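Local coordinates for protein oligogalacturonate-specific porin kdgM (Dickeya dadantii, PDB 4FQE) that forms a monomeric outer-membrane beta-barrel porin specific for oligogalacturonides and is required for full virulence of the bacterium, at residues I148-E153 against I172-K177; V190-V195 against T206-G211; S24-N29 against S65-F70. One frame throughout, in Å; residues are numbered along the deposited sequence. Where two conformers were deposited one is given.

Contact 1: residues I148-E153 against I172-K177; sequences IGYELE and ITHNVK. With C8E ((hydroxyethyloxy)tri(ethyloxy)octane), chain I.
G149 through E153 run antiparallel to T173 through K177, the axes of the two strands approaching to 4.7 Å at 168°, as neighbouring staves of the twelve-stranded porin barrel. Hydrogen-bonded pairs G149-K177, E151-N175 and E153-T173 alternate with the non-hydrogen-bonded pairs Y150-V176 and L152-H174. Six N-H...O bonds join the three hydrogen-bonded pairs; the one from G149 N to K177 O measures 2.8 Å.

Side chains alternate accordingly. Y150, L152, H174 and V176 line the outer, detergent-covered face. With CG turned opposite its own N (chi1 168°), Y150 lies beside H174, both pointing the same way, and its OH meets H174 ND1 at 2.8 Å; either could donate. The nitrogen sits near the plane of the phenol ring, so the two rings meet at their edges and are not stacked. L152 CD1 bridges the next gap, 3.5 Å from H174 CE1 and 3.6 Å from I172 CG2. At the other end I148 CD1 reaches over to V176 CG1. The detergent C8E runs across this surface, with C14 over one face of the H174 imidazole and C11 3.6 Å from Y150 CE2.

E151, E153, T173, N175 and K177 occupy the opposite face, the polar inner wall of the barrel that lines the pore. Here E151 meets N175, and E153 meets T173, through CB atoms; the polar ends of E151, E153 and N175 turn to other strands: E151 to N137, E153 to T135, N175 to E191 and R207. Two waters tie the strands further. One donates to E153 O and lies 2.7 Å from T173 OG1; the other donates to G149 O and accepts from N175 ND2, at 3.1 Å from each.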
loop_
_atom_site.group_PDB
_atom_site.type_symbol
_atom_site.label_atom_id
_atom_site.label_comp_id
_atom_site.label_asym_id
_atom_site.label_seq_id
_atom_site.Cartn_x
_atom_site.Cartn_y
_atom_site.Cartn_z
ATOM N N ILE A 148 13.620 -1.125 4.554
ATOM C CA ILE A 148 13.430 -2.296 3.681
ATOM C C ILE A 148 12.143 -2.997 4.142
ATOM O O ILE A 148 11.955 -3.248 5.349
ATOM C CB ILE A 148 14.665 -3.232 3.677
ATOM C CG1 ILE A 148 14.541 -4.381 2.646
ATOM C CG2 ILE A 148 14.921 -3.832 5.066
ATOM C CD1 ILE A 148 14.941 -4.060 1.206
ATOM N N GLY A 149 11.268 -3.308 3.191
ATOM C CA GLY A 149 9.991 -3.960 3.481
ATOM C C GLY A 149 9.742 -5.201 2.661
ATOM O O GLY A 149 9.964 -5.185 1.442
ATOM N N TYR A 150 9.318 -6.283 3.307
ATOM C CA TYR A 150 8.881 -7.493 2.602
ATOM C C TYR A 150 7.361 -7.588 2.779
ATOM O O TYR A 150 6.853 -7.355 3.862
ATOM C CB TYR A 150 9.542 -8.760 3.135
ATOM C CG TYR A 150 8.900 -10.056 2.641
ATOM C CD1 TYR A 150 8.222 -10.885 3.506
ATOM C CD2 TYR A 150 8.929 -10.415 1.288
ATOM C CE1 TYR A 150 7.604 -12.049 3.070
ATOM C CE2 TYR A 150 8.329 -11.586 0.846
ATOM C CZ TYR A 150 7.673 -12.407 1.757
ATOM O OH TYR A 150 7.086 -13.578 1.360
ATOM N N GLU A 151 6.676 -7.920 1.701
ATOM C CA GLU A 151 5.218 -8.021 1.665
ATOM C C GLU A 151 4.868 -9.323 0.972
ATOM O O GLU A 151 5.392 -9.646 -0.115
ATOM C CB GLU A 151 4.614 -6.853 0.898
ATOM C CG GLU A 151 3.093 -6.924 0.818
ATOM C CD GLU A 151 2.486 -5.691 0.165
ATOM O OE1 GLU A 151 2.668 -4.580 0.713
ATOM O OE2 GLU A 151 1.796 -5.862 -0.868
ATOM N N LEU A 152 4.038 -10.112 1.647
ATOM C CA LEU A 152 3.560 -11.363 1.121
ATOM C C LEU A 152 2.070 -11.161 0.986
ATOM O O LEU A 152 1.441 -10.710 1.926
ATOM C CB LEU A 152 3.867 -12.500 2.106
ATOM C CG LEU A 152 3.326 -13.896 1.810
ATOM C CD1 LEU A 152 3.699 -14.449 0.450
ATOM C CD2 LEU A 152 3.821 -14.876 2.871
ATOM N N GLU A 153 1.520 -11.462 -0.178
ATOM C CA GLU A 153 0.111 -11.251 -0.416
ATOM C C GLU A 153 -0.533 -12.487 -1.004
ATOM O O GLU A 153 -0.040 -13.073 -1.979
ATOM C CB GLU A 153 -0.101 -10.036 -1.311
ATOM C CG GLU A 153 -1.552 -9.649 -1.445
ATOM C CD GLU A 153 -1.736 -8.234 -1.971
ATOM O OE1 GLU A 153 -1.446 -7.268 -1.208
ATOM O OE2 GLU A 153 -2.169 -8.092 -3.141
ATOM N N ILE A 172 -0.196 -15.895 -5.180
ATOM C CA ILE A 172 0.702 -15.394 -4.166
ATOM C C ILE A 172 1.661 -14.379 -4.786
ATOM O O ILE A 172 2.202 -14.588 -5.877
ATOM C CB ILE A 172 1.447 -16.540 -3.446
ATOM C CG1 ILE A 172 0.470 -17.285 -2.527
ATOM C CG2 ILE A 172 2.592 -16.000 -2.609
ATOM C CD1 ILE A 172 1.021 -18.591 -2.008
ATOM N N THR A 173 1.872 -13.292 -4.062
ATOM C CA THR A 173 2.775 -12.231 -4.470
ATOM C C THR A 173 3.807 -12.030 -3.385
ATOM O O THR A 173 3.474 -11.964 -2.199
ATOM C CB THR A 173 2.014 -10.912 -4.702
ATOM O OG1 THR A 173 1.152 -11.089 -5.819
ATOM C CG2 THR A 173 2.964 -9.771 -5.017
ATOM N N HIS A 174 5.056 -11.935 -3.806
ATOM C CA HIS A 174 6.170 -11.557 -2.944
ATOM C C HIS A 174 6.707 -10.233 -3.413
ATOM O O HIS A 174 6.998 -10.053 -4.617
ATOM C CB HIS A 174 7.261 -12.587 -3.033
ATOM C CG HIS A 174 6.863 -13.978 -2.580
ATOM N ND1 HIS A 174 6.891 -14.352 -1.289
ATOM C CD2 HIS A 174 6.497 -15.107 -3.308
ATOM C CE1 HIS A 174 6.504 -15.647 -1.182
ATOM N NE2 HIS A 174 6.272 -16.110 -2.422
ATOM N N ASN A 175 6.823 -9.280 -2.510
ATOM C CA ASN A 175 7.308 -7.969 -2.878
ATOM C C ASN A 175 8.346 -7.441 -1.903
ATOM O O ASN A 175 8.214 -7.622 -0.669
ATOM C CB ASN A 175 6.129 -6.997 -3.000
ATOM C CG ASN A 175 6.467 -5.775 -3.825
ATOM O OD1 ASN A 175 6.596 -5.856 -5.048
ATOM N ND2 ASN A 175 6.489 -4.618 -3.177
ATOM N N VAL A 176 9.405 -6.846 -2.459
ATOM C CA VAL A 176 10.418 -6.146 -1.675
ATOM C C VAL A 176 10.512 -4.670 -2.071
ATOM O O VAL A 176 10.667 -4.327 -3.243
ATOM C CB VAL A 176 11.789 -6.802 -1.866
ATOM C CG1 VAL A 176 12.821 -6.122 -0.991
ATOM C CG2 VAL A 176 11.716 -8.296 -1.581
ATOM N N LYS A 177 10.441 -3.796 -1.082
ATOM C CA LYS A 177 10.456 -2.360 -1.308
ATOM C C LYS A 177 11.611 -1.800 -0.509
ATOM O O LYS A 177 11.834 -2.192 0.658
ATOM C CB LYS A 177 9.163 -1.708 -0.816
ATOM C CG LYS A 177 9.098 -0.184 -0.959
ATOM C CD LYS A 177 7.754 0.370 -0.433
ATOM C CE LYS A 177 7.367 1.741 -0.958
ATOM N NZ LYS A 177 6.144 2.328 -0.275
HETATM C C1 C8E I . 14.201 -7.331 8.517
HETATM C C2 C8E I . 13.297 -8.088 7.561
HETATM C C3 C8E I . 12.800 -7.234 6.388
HETATM C C4 C8E I . 13.683 -7.371 5.145
HETATM C C5 C8E I . 13.226 -8.459 4.174
HETATM C C6 C8E I . 13.643 -8.144 2.735
HETATM C C7 C8E I . 14.110 -9.363 1.945
HETATM C C8 C8E I . 13.025 -10.431 1.888
HETATM O O9 C8E I . 13.161 -11.234 0.710
HETATM C C10 C8E I . 12.174 -12.263 0.601
HETATM C C11 C8E I . 11.479 -12.079 -0.736
HETATM O O12 C8E I . 11.310 -13.336 -1.381
HETATM C C13 C8E I . 11.139 -13.149 -2.782
HETATM C C14 C8E I . 10.931 -14.500 -3.433
HETATM O O15 C8E I . 10.953 -14.327 -4.855
HETATM C C16 C8E I . 9.994 -15.159 -5.495
HETATM C C17 C8E I . 10.700 -16.140 -6.409
HETATM O O18 C8E I . 9.760 -16.572 -7.395
HETATM C C19 C8E I . 10.361 -17.450 -8.351
HETATM C C20 C8E I . 10.856 -16.634 -9.538
HETATM O O21 C8E I . 9.869 -16.610 -10.579
HETATM O O HOH W 1 7.299 -4.897 -0.186
HETATM O O HOH W 2 -1.027 -11.957 -4.580
#

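Contact 2: residues V190-V195 against T206-G211; sequences VEVGNV and TRYRVG. With C8E ((hydroxyethyloxy)tri(ethyloxy)octane), chain I.
E191 OE1 is gripped by two N-H groups: R209 NH1 reaches it at 3.0 Å in a salt bridge, and N175 ND2 of the preceding strand supplies a second hydrogen bond. The pair belongs to the beta hairpin of strands 186-195 and 205-215, the last in the antiparallel barrel. The R209 nitrogen approaches from above the carboxylate plane, while OE1 lies within the guanidinium plane, and the two flat groups stand 73° apart. E191 CG beside its own N (chi1 -47°) and the extended R209 chain bring the aliphatic parts together as well, R209 CB lying 4.0 Å from E191 CB. R209 NE has a further salt bridge to E8, which helps fix the group's rotation.

The guanidinium groups of R207 and R209 overlap face to face: R209 NH2 sits 3.4 Å above the R207 plane, over its centre. E191 and E8 are the acidic partners of R209; such inward-facing arginines are consistent with passage of acidic oligogalacturonides. R207 NH2 is satisfied by N175 OD1, and V195 CG1 covers a face of the same guanidinium, 3.8 Å from NH1. G193 lacks a side chain just where the R207 guanidinium comes close over the strand.

V190, V192, T206, Y208 and V210 lie on the outer, membrane-facing surface of the barrel, opposite the inward-facing E191, R207 and R209. Backbone bonds pair E191 with R209 and G193 with R207, the one from G193 N to R207 O measuring 2.8 Å. V192 CG1 packs against T206 CG2 and, more loosely, Y208 CE2, its side chain running alongside the tyrosine. T206 CG2 also lies 3.5 Å above one face of the Y208 ring, toward its rim.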
loop_
_atom_site.group_PDB
_atom_site.type_symbol
_atom_site.label_atom_id
_atom_site.label_comp_id
_atom_site.label_asym_id
_atom_site.label_seq_id
_atom_site.Cartn_x
_atom_site.Cartn_y
_atom_site.Cartn_z
ATOM N N VAL A 190 12.052 2.102 -4.569
ATOM C CA VAL A 190 12.003 1.083 -5.599
ATOM C C VAL A 190 11.381 -0.188 -5.020
ATOM O O VAL A 190 11.476 -0.457 -3.800
ATOM C CB VAL A 190 13.401 0.775 -6.187
ATOM C CG1 VAL A 190 14.397 0.270 -5.143
ATOM C CG2 VAL A 190 13.271 -0.261 -7.287
ATOM N N GLU A 191 10.690 -0.941 -5.871
ATOM C CA GLU A 191 10.121 -2.224 -5.472
ATOM C C GLU A 191 10.349 -3.229 -6.548
ATOM O O GLU A 191 10.300 -2.902 -7.726
ATOM C CB GLU A 191 8.599 -2.136 -5.221
ATOM C CG GLU A 191 8.155 -0.955 -4.373
ATOM C CD GLU A 191 6.652 -0.818 -4.269
ATOM O OE1 GLU A 191 5.962 -1.854 -4.026
ATOM O OE2 GLU A 191 6.164 0.343 -4.407
ATOM N N VAL A 192 10.594 -4.463 -6.135
ATOM C CA VAL A 192 10.696 -5.579 -7.071
ATOM C C VAL A 192 9.859 -6.685 -6.496
ATOM O O VAL A 192 10.005 -7.050 -5.306
ATOM C CB VAL A 192 12.133 -6.056 -7.251
ATOM C CG1 VAL A 192 12.209 -7.138 -8.326
ATOM C CG2 VAL A 192 12.997 -4.856 -7.577
ATOM N N GLY A 193 8.966 -7.209 -7.313
ATOM C CA GLY A 193 8.098 -8.282 -6.872
ATOM C C GLY A 193 7.966 -9.411 -7.846
ATOM O O GLY A 193 8.255 -9.269 -9.018
ATOM N N ASN A 194 7.531 -10.545 -7.332
ATOM C CA ASN A 194 7.183 -11.663 -8.187
ATOM C C ASN A 194 5.723 -11.984 -8.019
ATOM O O ASN A 194 5.218 -12.167 -6.910
ATOM C CB ASN A 194 8.020 -12.903 -7.901
ATOM C CG ASN A 194 9.440 -12.795 -8.423
ATOM O OD1 ASN A 194 10.375 -13.068 -7.685
ATOM N ND2 ASN A 194 9.611 -12.430 -9.702
ATOM N N VAL A 195 5.043 -12.036 -9.151
ATOM C CA VAL A 195 3.615 -12.279 -9.172
ATOM C C VAL A 195 3.413 -13.663 -9.808
ATOM O O VAL A 195 3.888 -13.925 -10.937
ATOM C CB VAL A 195 2.908 -11.110 -9.883
ATOM C CG1 VAL A 195 3.024 -9.864 -9.025
ATOM C CG2 VAL A 195 3.534 -10.824 -11.248
ATOM N N THR A 206 8.029 -10.749 -13.160
ATOM C CA THR A 206 8.548 -9.741 -12.258
ATOM C C THR A 206 7.892 -8.388 -12.520
ATOM O O THR A 206 7.742 -7.946 -13.689
ATOM C CB THR A 206 10.087 -9.594 -12.393
ATOM O OG1 THR A 206 10.717 -10.886 -12.287
ATOM C CG2 THR A 206 10.660 -8.664 -11.319
ATOM N N ARG A 207 7.555 -7.746 -11.412
ATOM C CA ARG A 207 6.885 -6.454 -11.376
ATOM C C ARG A 207 7.841 -5.473 -10.734
ATOM O O ARG A 207 8.295 -5.676 -9.596
ATOM C CB ARG A 207 5.598 -6.565 -10.539
ATOM C CG ARG A 207 4.863 -5.246 -10.371
ATOM C CD ARG A 207 3.654 -5.412 -9.465
ATOM N NE ARG A 207 4.064 -5.600 -8.067
ATOM C CZ ARG A 207 3.287 -6.120 -7.120
ATOM N NH1 ARG A 207 2.063 -6.540 -7.406
ATOM N NH2 ARG A 207 3.740 -6.242 -5.884
ATOM N N TYR A 208 8.131 -4.413 -11.466
ATOM C CA TYR A 208 9.077 -3.394 -11.033
ATOM C C TYR A 208 8.338 -2.091 -10.840
ATOM O O TYR A 208 7.521 -1.720 -11.676
ATOM C CB TYR A 208 10.131 -3.141 -12.119
ATOM C CG TYR A 208 11.009 -4.315 -12.461
ATOM C CD1 TYR A 208 10.745 -5.091 -13.585
ATOM C CD2 TYR A 208 12.134 -4.617 -11.702
ATOM C CE1 TYR A 208 11.561 -6.146 -13.942
ATOM C CE2 TYR A 208 12.959 -5.692 -12.047
ATOM C CZ TYR A 208 12.650 -6.455 -13.164
ATOM O OH TYR A 208 13.445 -7.526 -13.533
ATOM N N ARG A 209 8.615 -1.425 -9.725
ATOM C CA ARG A 209 8.094 -0.105 -9.439
ATOM C C ARG A 209 9.202 0.837 -9.029
ATOM O O ARG A 209 10.108 0.469 -8.275
ATOM C CB ARG A 209 7.080 -0.160 -8.295
ATOM C CG ARG A 209 5.820 -0.960 -8.601
ATOM C CD ARG A 209 5.084 -1.372 -7.358
ATOM N NE ARG A 209 3.776 -1.981 -7.629
ATOM C CZ ARG A 209 2.989 -2.532 -6.700
ATOM N NH1 ARG A 209 3.371 -2.617 -5.432
ATOM N NH2 ARG A 209 1.795 -3.021 -7.037
ATOM N N VAL A 210 9.106 2.069 -9.517
ATOM C CA VAL A 210 9.882 3.149 -8.962
ATOM C C VAL A 210 8.917 4.281 -8.650
ATOM O O VAL A 210 7.944 4.525 -9.374
ATOM C CB VAL A 210 10.973 3.632 -9.939
ATOM C CG1 VAL A 210 12.036 2.561 -10.042
ATOM C CG2 VAL A 210 10.353 4.021 -11.306
ATOM N N GLY A 211 9.185 4.973 -7.558
ATOM C CA GLY A 211 8.333 6.095 -7.183
ATOM C C GLY A 211 9.035 7.050 -6.258
ATOM O O GLY A 211 10.182 6.850 -5.872
HETATM C C1 C8E I . 14.201 -7.331 8.517
HETATM C C2 C8E I . 13.297 -8.088 7.561
HETATM C C3 C8E I . 12.800 -7.234 6.388
HETATM C C4 C8E I . 13.683 -7.371 5.145
HETATM C C5 C8E I . 13.226 -8.459 4.174
HETATM C C6 C8E I . 13.643 -8.144 2.735
HETATM C C7 C8E I . 14.110 -9.363 1.945
HETATM C C8 C8E I . 13.025 -10.431 1.888
HETATM O O9 C8E I . 13.161 -11.234 0.710
HETATM C C10 C8E I . 12.174 -12.263 0.601
HETATM C C11 C8E I . 11.479 -12.079 -0.736
HETATM O O12 C8E I . 11.310 -13.336 -1.381
HETATM C C13 C8E I . 11.139 -13.149 -2.782
HETATM C C14 C8E I . 10.931 -14.500 -3.433
HETATM O O15 C8E I . 10.953 -14.327 -4.855
HETATM C C16 C8E I . 9.994 -15.159 -5.495
HETATM C C17 C8E I . 10.700 -16.140 -6.409
HETATM O O18 C8E I . 9.760 -16.572 -7.395
HETATM C C19 C8E I . 10.361 -17.450 -8.351
HETATM C C20 C8E I . 10.856 -16.634 -9.538
HETATM O O21 C8E I . 9.869 -16.610 -10.579
#

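Contact 3: residues S24-N29 against S65-F70; sequences SHRFAN and SYVYKF. With C8E ((hydroxyethyloxy)tri(ethyloxy)octane), chain H.
R26 and S65 carry the hydrogen bonds of this contact. The R26 guanidinium is turned end-on, so that NH1 and NH2 both reach S65 OG, at 3.0 Å and 3.2 Å respectively. One oxygen thus takes two N-H groups, neither bond being straight: the angle at the hydrogen is 147° for NH1 and 136° for NH2. The R26 chain leaves with CG opposite the backbone N, then bends at chi2 (85°) and again at chi3, which folds the group across to strand 57-69. The same nitrogens have partners beyond S65. NH2 makes a salt bridge to E77 and NH1 a hydrogen bond to the carbonyl of G30, so the guanidinium is held along its edge and its rotation is fixed.

Packing against a flat group comes from V67. Its CG2 sits over the centre of one guanidinium face, 3.4 Å from R26 CZ, and the two side chains cross at about a right angle. The methyl therefore covers the face while the edge is engaged by polar atoms.

Edge contacts involve Y66, whose CE2 lies 3.7 Å from N29 O, with that oxygen in the plane of the phenol ring. The detergent C8E of chain H also meets an edge of this ring through its O18, and F31 packs edge-to-face with it. N29 OD1 meanwhile accepts from F31 N, an Asx turn leading into strand 31-40.

Segments 24-29 and 65-70 are not sheet neighbours: strand 31-40 lies between them, and S65 and V67 bond through their backbones to G32 and G30. The side chain of R26 spans this strand at its beginning, next to the tight turn that joins adjacent strands of an antiparallel beta-barrel porin.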
loop_
_atom_site.group_PDB
_atom_site.type_symbol
_atom_site.label_atom_id
_atom_site.label_comp_id
_atom_site.label_asym_id
_atom_site.label_seq_id
_atom_site.Cartn_x
_atom_site.Cartn_y
_atom_site.Cartn_z
ATOM N N SER A 24 -2.488 11.563 0.302
ATOM C CA SER A 24 -3.062 11.072 1.552
ATOM C C SER A 24 -2.637 11.862 2.753
ATOM O O SER A 24 -1.666 12.638 2.725
ATOM C CB SER A 24 -2.734 9.596 1.704
ATOM O OG SER A 24 -1.434 9.328 1.392
ATOM N N HIS A 25 -3.403 11.719 3.818
ATOM C CA HIS A 25 -3.046 12.350 5.068
ATOM C C HIS A 25 -3.605 11.519 6.210
ATOM O O HIS A 25 -4.701 10.952 6.081
ATOM C CB HIS A 25 -3.523 13.783 5.099
ATOM C CG HIS A 25 -3.206 14.506 6.381
ATOM N ND1 HIS A 25 -1.978 14.977 6.659
ATOM C CD2 HIS A 25 -3.997 14.788 7.497
ATOM C CE1 HIS A 25 -1.972 15.549 7.881
ATOM N NE2 HIS A 25 -3.216 15.452 8.387
ATOM N N ARG A 26 -2.828 11.398 7.287
ATOM C CA ARG A 26 -3.305 10.800 8.534
ATOM C C ARG A 26 -3.267 11.902 9.573
ATOM O O ARG A 26 -2.222 12.517 9.793
ATOM C CB ARG A 26 -2.394 9.647 8.943
ATOM C CG ARG A 26 -2.671 9.019 10.293
ATOM C CD ARG A 26 -3.732 7.949 10.281
ATOM N NE ARG A 26 -3.553 6.889 9.294
ATOM C CZ ARG A 26 -4.534 6.128 8.808
ATOM N NH1 ARG A 26 -5.817 6.315 9.195
ATOM N NH2 ARG A 26 -4.253 5.182 7.910
ATOM N N PHE A 27 -4.413 12.176 10.180
ATOM C CA PHE A 27 -4.537 13.174 11.222
ATOM C C PHE A 27 -4.048 12.579 12.546
ATOM O O PHE A 27 -4.010 11.353 12.706
ATOM C CB PHE A 27 -6.012 13.622 11.368
ATOM C CG PHE A 27 -6.534 14.381 10.185
ATOM C CD1 PHE A 27 -6.317 15.748 10.070
ATOM C CD2 PHE A 27 -7.221 13.727 9.164
ATOM C CE1 PHE A 27 -6.767 16.453 8.957
ATOM C CE2 PHE A 27 -7.668 14.419 8.053
ATOM C CZ PHE A 27 -7.445 15.786 7.943
ATOM N N ALA A 28 -3.690 13.447 13.488
ATOM C CA ALA A 28 -3.163 13.002 14.786
ATOM C C ALA A 28 -4.224 12.235 15.573
ATOM O O ALA A 28 -3.882 11.397 16.388
ATOM C CB ALA A 28 -2.618 14.178 15.601
ATOM N N ASN A 29 -5.509 12.507 15.321
ATOM C CA ASN A 29 -6.590 11.724 15.927
ATOM C C ASN A 29 -6.716 10.287 15.402
ATOM O O ASN A 29 -7.530 9.522 15.920
ATOM C CB ASN A 29 -7.958 12.449 15.786
ATOM C CG ASN A 29 -8.358 12.707 14.335
ATOM O OD1 ASN A 29 -8.110 11.903 13.438
ATOM N ND2 ASN A 29 -8.970 13.864 14.104
ATOM N N SER A 65 -10.083 5.713 6.746
ATOM C CA SER A 65 -9.728 4.780 7.812
ATOM C C SER A 65 -9.513 5.488 9.135
ATOM O O SER A 65 -9.338 6.700 9.200
ATOM C CB SER A 65 -8.451 3.981 7.482
ATOM O OG SER A 65 -7.372 4.855 7.148
ATOM N N TYR A 66 -9.520 4.683 10.204
ATOM C CA TYR A 66 -9.106 5.132 11.538
ATOM C C TYR A 66 -7.995 4.177 12.016
ATOM O O TYR A 66 -8.167 2.965 11.959
ATOM C CB TYR A 66 -10.287 5.087 12.527
ATOM C CG TYR A 66 -10.863 6.431 12.946
ATOM C CD1 TYR A 66 -12.131 6.856 12.487
ATOM C CD2 TYR A 66 -10.153 7.294 13.786
ATOM C CE1 TYR A 66 -12.669 8.088 12.853
ATOM C CE2 TYR A 66 -10.673 8.547 14.134
ATOM C CZ TYR A 66 -11.941 8.930 13.680
ATOM O OH TYR A 66 -12.473 10.151 14.039
ATOM N N VAL A 67 -6.884 4.700 12.527
ATOM C CA VAL A 67 -5.954 3.848 13.240
ATOM C C VAL A 67 -6.220 4.018 14.725
ATOM O O VAL A 67 -6.124 5.119 15.252
ATOM C CB VAL A 67 -4.474 4.161 12.963
ATOM C CG1 VAL A 67 -3.607 3.212 13.791
ATOM C CG2 VAL A 67 -4.115 3.997 11.477
ATOM N N TYR A 68 -6.562 2.918 15.377
ATOM C CA TYR A 68 -6.837 2.897 16.825
ATOM C C TYR A 68 -5.651 2.244 17.530
ATOM O O TYR A 68 -5.410 1.048 17.351
ATOM C CB TYR A 68 -8.123 2.104 17.086
ATOM C CG TYR A 68 -9.395 2.745 16.478
ATOM C CD1 TYR A 68 -9.908 3.952 16.982
ATOM C CD2 TYR A 68 -10.085 2.140 15.416
ATOM C CE1 TYR A 68 -11.050 4.531 16.448
ATOM C CE2 TYR A 68 -11.247 2.727 14.867
ATOM C CZ TYR A 68 -11.724 3.909 15.394
ATOM O OH TYR A 68 -12.860 4.496 14.881
ATOM N N LYS A 69 -4.907 3.019 18.312
ATOM C CA LYS A 69 -3.697 2.506 18.977
ATOM C C LYS A 69 -4.019 2.076 20.393
ATOM O O LYS A 69 -4.416 2.891 21.207
ATOM C CB LYS A 69 -2.582 3.554 18.984
ATOM C CG LYS A 69 -2.242 4.066 17.586
ATOM C CD LYS A 69 -1.074 5.035 17.654
ATOM C CE LYS A 69 -0.479 5.362 16.289
ATOM N NZ LYS A 69 0.021 4.155 15.595
ATOM N N PHE A 70 -3.895 0.786 20.673
ATOM C CA PHE A 70 -4.094 0.296 22.028
ATOM C C PHE A 70 -2.984 0.757 22.945
ATOM O O PHE A 70 -3.231 1.054 24.107
ATOM C CB PHE A 70 -4.166 -1.224 22.068
ATOM C CG PHE A 70 -5.326 -1.786 21.312
ATOM C CD1 PHE A 70 -6.579 -1.842 21.887
ATOM C CD2 PHE A 70 -5.154 -2.284 20.024
ATOM C CE1 PHE A 70 -7.654 -2.358 21.188
ATOM C CE2 PHE A 70 -6.222 -2.811 19.319
ATOM C CZ PHE A 70 -7.474 -2.854 19.906
HETATM C C1 C8E H . -12.725 -6.478 6.237
HETATM C C2 C8E H . -14.076 -6.426 6.903
HETATM C C3 C8E H . -13.894 -5.994 8.350
HETATM C C4 C8E H . -13.295 -4.597 8.446
HETATM C C5 C8E H . -14.288 -3.578 8.969
HETATM C C6 C8E H . -15.159 -3.079 7.826
HETATM C C7 C8E H . -14.759 -1.687 7.363
HETATM C C8 C8E H . -15.824 -1.085 6.448
HETATM O O9 C8E H . -16.752 -0.314 7.216
HETATM C C10 C8E H . -17.816 0.246 6.437
HETATM C C11 C8E H . -18.164 1.635 6.976
HETATM O O12 C8E H . -17.587 2.671 6.183
HETATM C C13 C8E H . -17.409 3.919 6.863
HETATM C C14 C8E H . -16.044 3.963 7.556
HETATM O O15 C8E H . -15.305 5.154 7.250
HETATM C C16 C8E H . -14.593 5.738 8.356
HETATM C C17 C8E H . -13.267 5.044 8.648
HETATM O O18 C8E H . -13.449 4.034 9.650
HETATM C C19 C8E H . -13.347 2.702 9.155
HETATM C C20 C8E H . -14.525 1.861 9.627
HETATM O O21 C8E H . -15.094 1.128 8.537
#

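Contacts 1 and 2 are consecutive in the barrel wall, their centres about 9 Å apart, because strands 171-180 and 186-195 are neighbours. Backbone atoms join them directly, H174 O lying 2.8 Å from N194 N and V176 O 2.9 Å from V192 N. On the polar face N175 of contact 1 connects to both E191 and R207 of contact 2, and one C8E molecule of chain I touches both contacts on the other face. Contact 3 lies across the centre of the chain, about 24 Å from contact 1 and about 28 Å from contact 2 between centres, touching neither; its F27 belongs to an n-octane pocket. All three share one closed sheet.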